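Local coordinates for sugar fermentation stimulation protein homolog (Pyrococcus furiosus, PDB 4DA2) that probably binds DNA and pairs an OB-fold domain with a calcium-binding, nuclease-like domain of the PD-(D/E)xK type, at residues A[9-14]-A[63-68]. The protein carries 1 engineered substitution. Sequence-based numbering, arbitrary orientation.
Sequences PLFPCI and TRYILL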
ATOM      1  N   PRO A   9       1.331 -20.538  -1.680  1.00 27.15           N
ATOM      2  CA  PRO A   9       0.333 -20.750  -2.733  1.00 19.68           C
ATOM      3  C   PRO A   9      -0.713 -19.630  -2.787  1.00 23.19           C
ATOM      4  O   PRO A   9      -0.923 -18.922  -1.800  1.00 23.25           O
ATOM      5  CB  PRO A   9      -0.352 -22.053  -2.303  1.00 25.87           C
ATOM      6  CG  PRO A   9      -0.236 -22.069  -0.842  1.00 44.58           C
ATOM      7  CD  PRO A   9       1.028 -21.335  -0.472  1.00 27.59           C
ATOM      8  N   LEU A  10      -1.385 -19.512  -3.923  1.00 19.31           N
ATOM      9  CA  LEU A  10      -2.376 -18.491  -4.142  1.00 26.18           C
ATOM     10  C   LEU A  10      -3.693 -19.196  -4.446  1.00 30.22           C
ATOM     11  O   LEU A  10      -3.758 -20.012  -5.364  1.00 28.97           O
ATOM     12  CB  LEU A  10      -1.928 -17.572  -5.292  1.00 30.18           C
ATOM     13  CG  LEU A  10      -2.564 -16.191  -5.370  1.00 29.60           C
ATOM     14  CD1 LEU A  10      -2.339 -15.414  -4.075  1.00 26.70           C
ATOM     15  CD2 LEU A  10      -2.026 -15.429  -6.602  1.00 19.80           C
ATOM     16  N   PHE A  11      -4.724 -18.930  -3.645  1.00 23.09           N
ATOM     17  CA  PHE A  11      -6.035 -19.568  -3.841  1.00 23.40           C
ATOM     18  C   PHE A  11      -7.096 -18.576  -4.327  1.00 26.74           C
ATOM     19  O   PHE A  11      -7.394 -17.618  -3.621  1.00 26.33           O
ATOM     20  CB  PHE A  11      -6.520 -20.239  -2.537  1.00 32.37           C
ATOM     21  CG  PHE A  11      -5.589 -21.301  -2.008  1.00 37.83           C
ATOM     22  CD1 PHE A  11      -5.186 -22.366  -2.818  1.00 54.03           C
ATOM     23  CD2 PHE A  11      -5.135 -21.253  -0.690  1.00 32.85           C
ATOM     24  CE1 PHE A  11      -4.326 -23.356  -2.331  1.00 63.88           C
ATOM     25  CE2 PHE A  11      -4.273 -22.240  -0.196  1.00 42.01           C
ATOM     26  CZ  PHE A  11      -3.872 -23.291  -1.017  1.00 55.12           C
ATOM     27  N   PRO A  12      -7.672 -18.801  -5.530  1.00 18.01           N
ATOM     28  CA  PRO A  12      -8.843 -17.997  -5.894  1.00 19.87           C
ATOM     29  C   PRO A  12      -9.975 -18.308  -4.909  1.00 30.45           C
ATOM     30  O   PRO A  12     -10.056 -19.427  -4.392  1.00 23.78           O
ATOM     31  CB  PRO A  12      -9.204 -18.488  -7.309  1.00 23.66           C
ATOM     32  CG  PRO A  12      -8.537 -19.810  -7.448  1.00 44.84           C
ATOM     33  CD  PRO A  12      -7.328 -19.798  -6.561  1.00 27.55           C
ATOM     34  N   CYS A  13     -10.808 -17.313  -4.632  1.00 18.66           N
ATOM     35  CA  CYS A  13     -11.918 -17.467  -3.704  1.00 24.95           C
ATOM     36  C   CYS A  13     -13.023 -16.524  -4.145  1.00 22.96           C
ATOM     37  O   CYS A  13     -12.792 -15.636  -4.989  1.00 20.33           O
ATOM     38  CB  CYS A  13     -11.460 -17.161  -2.265  1.00 21.22           C
ATOM     39  SG  CYS A  13     -11.030 -15.417  -1.974  1.00 23.64           S
ATOM     40  N   ILE A  14     -14.231 -16.742  -3.627  1.00 19.64           N
ATOM     41  CA  ILE A  14     -15.331 -15.823  -3.840  1.00 15.89           C
ATOM     42  C   ILE A  14     -15.524 -15.004  -2.586  1.00 15.11           C
ATOM     43  O   ILE A  14     -15.688 -15.560  -1.487  1.00 21.27           O
ATOM     44  CB  ILE A  14     -16.666 -16.553  -4.213  1.00 21.68           C
ATOM     45  CG1 ILE A  14     -16.456 -17.457  -5.435  1.00 36.61           C
ATOM     46  CG2 ILE A  14     -17.806 -15.513  -4.411  1.00 20.80           C
ATOM     47  CD1 ILE A  14     -17.563 -18.483  -5.667  1.00 42.96           C
ATOM     48  N   THR A  63      -6.420 -16.604  12.453  1.00 39.99           N
ATOM     49  CA  THR A  63      -7.045 -16.888  11.156  1.00 40.12           C
ATOM     50  C   THR A  63      -6.042 -17.630  10.261  1.00 21.96           C
ATOM     51  O   THR A  63      -4.844 -17.366  10.349  1.00 29.66           O
ATOM     52  CB  THR A  63      -7.576 -15.593  10.501  1.00 64.25           C
ATOM     53  OG1 THR A  63      -6.480 -14.722  10.195  1.00 60.59           O
ATOM     54  CG2 THR A  63      -8.523 -14.869  11.463  1.00 37.90           C
ATOM     55  N   ARG A  64      -6.540 -18.563   9.448  1.00 31.31           N
ATOM     56  CA  ARG A  64      -5.704 -19.431   8.620  1.00 33.26           C
ATOM     57  C   ARG A  64      -5.514 -18.935   7.192  1.00 28.79           C
ATOM     58  O   ARG A  64      -4.755 -19.535   6.432  1.00 30.40           O
ATOM     59  CB  ARG A  64      -6.275 -20.855   8.553  1.00 27.28           C
ATOM     60  CG  ARG A  64      -6.667 -21.475   9.892  1.00 54.05           C
ATOM     61  CD  ARG A  64      -6.465 -23.005   9.948  1.00 66.17           C
ATOM     62  NE  ARG A  64      -6.615 -23.739   8.680  1.00149.04           N
ATOM     63  CZ  ARG A  64      -7.739 -23.850   7.969  1.00137.09           C
ATOM     64  NH1 ARG A  64      -8.850 -23.238   8.349  1.00 39.43           N
ATOM     65  NH2 ARG A  64      -7.747 -24.559   6.845  1.00 53.34           N
ATOM     66  N   TYR A  65      -6.224 -17.866   6.820  1.00 18.93           N
ATOM     67  CA  TYR A  65      -6.075 -17.306   5.473  1.00 16.36           C
ATOM     68  C   TYR A  65      -5.944 -15.806   5.503  1.00 18.16           C
ATOM     69  O   TYR A  65      -6.504 -15.154   6.369  1.00 19.02           O
ATOM     70  CB  TYR A  65      -7.281 -17.670   4.611  1.00 19.87           C
ATOM     71  CG  TYR A  65      -7.393 -19.140   4.341  1.00 21.19           C
ATOM     72  CD1 TYR A  65      -6.791 -19.704   3.213  1.00 18.34           C
ATOM     73  CD2 TYR A  65      -8.087 -19.973   5.216  1.00 32.22           C
ATOM     74  CE1 TYR A  65      -6.894 -21.072   2.964  1.00 33.80           C
ATOM     75  CE2 TYR A  65      -8.191 -21.335   4.971  1.00 38.74           C
ATOM     76  CZ  TYR A  65      -7.595 -21.874   3.846  1.00 38.05           C
ATOM     77  OH  TYR A  65      -7.701 -23.223   3.607  1.00 38.40           O
ATOM     78  N   ILE A  66      -5.184 -15.270   4.548  1.00 17.76           N
ATOM     79  CA  ILE A  66      -5.114 -13.827   4.332  1.00 17.23           C
ATOM     80  C   ILE A  66      -5.730 -13.528   2.964  1.00 17.68           C
ATOM     81  O   ILE A  66      -5.377 -14.169   1.956  1.00 13.66           O
ATOM     82  CB  ILE A  66      -3.655 -13.334   4.373  1.00 17.23           C
ATOM     83  CG1 ILE A  66      -2.979 -13.759   5.676  1.00 20.13           C
ATOM     84  CG2 ILE A  66      -3.582 -11.814   4.246  1.00 23.20           C
ATOM     85  CD1 ILE A  66      -1.497 -13.713   5.584  1.00 15.20           C
ATOM     86  N   LEU A  67      -6.681 -12.589   2.931  1.00 15.85           N
ATOM     87  CA  LEU A  67      -7.214 -12.115   1.650  1.00 18.16           C
ATOM     88  C   LEU A  67      -6.245 -11.062   1.088  1.00 13.68           C
ATOM     89  O   LEU A  67      -6.196  -9.925   1.585  1.00 23.23           O
ATOM     90  CB  LEU A  67      -8.611 -11.522   1.852  1.00 24.72           C
ATOM     91  CG  LEU A  67      -9.349 -10.871   0.676  1.00 19.17           C
ATOM     92  CD1 LEU A  67      -9.497 -11.870  -0.482  1.00 14.09           C
ATOM     93  CD2 LEU A  67     -10.701 -10.376   1.177  1.00 29.27           C
ATOM     94  N   LEU A  68      -5.448 -11.442   0.088  1.00 15.99           N
ATOM     95  CA  LEU A  68      -4.373 -10.573  -0.403  1.00 13.39           C
ATOM     96  C   LEU A  68      -4.809  -9.516  -1.391  1.00 18.31           C
ATOM     97  O   LEU A  68      -4.181  -8.459  -1.477  1.00 17.14           O
ATOM     98  CB  LEU A  68      -3.248 -11.373  -1.053  1.00 18.59           C
ATOM     99  CG  LEU A  68      -2.545 -12.412  -0.184  1.00 17.02           C
ATOM    100  CD1 LEU A  68      -1.613 -13.142  -1.089  1.00 14.71           C
ATOM    101  CD2 LEU A  68      -1.815 -11.734   0.989  1.00 19.54           C
TER
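Leu-10, Phe-11 and Cys-13 meet Leu-68, Tyr-65 and Leu-67 side chain to side chain, a compact example of how strands that are not neighbours in the sheet pack together in a small beta barrel. Over residues 10-13 and 65-68 the chain directions are 98° apart, and even Cys-13 and Leu-67 keep their CA atoms 8.9 Å apart, so apolar side chains must span the interval. The closest approach is methyl to methyl: CD1 of Leu-10 comes to 3.8 Å from CD1 of Leu-68. The Leu-10 side chain leaves across the line to the other segment, and CG anti to the backbone N (chi1 -160°) brings its branch end nearer. This pair closes the contact beside the start of the strand, where Leu-68 also touches Val-7. SG of Cys-13 faces CD1 of Leu-67 at 4.1 Å. Val-26, Ile-28 and Cys-55 also pack on this buried cysteine, while Ala-35 and Ile-37 touch the buried Leu-67, making this the enclosed part of the contact.

The aromatic pair reaches toward the more open side. CD2 of Phe-11 lies 4.1 Å from CE1 of Tyr-65, approaching the tyrosine ring at its edge and near its plane, and the two side chains cross at about a right angle. The contact rests on this single pair of ring carbons. Phe-11, like Leu-10, is partly exposed, with Pro-57 against it; Tyr-65 is buried and also packs on Ile-28.

The strand 52-57 lies between the two in the sheet, antiparallel to each of the strands 11-18 and 65-72; Phe-11 and Cys-13 make backbone hydrogen bonds to Cys-55 and Gly-53. Apolar packing between steeply crossed, non-adjacent strands of a strongly curled sheet, with Cys-13, Leu-67 and Tyr-65 in the barrel interior, is characteristic of an OB fold, here the N-terminal domain of SfsA.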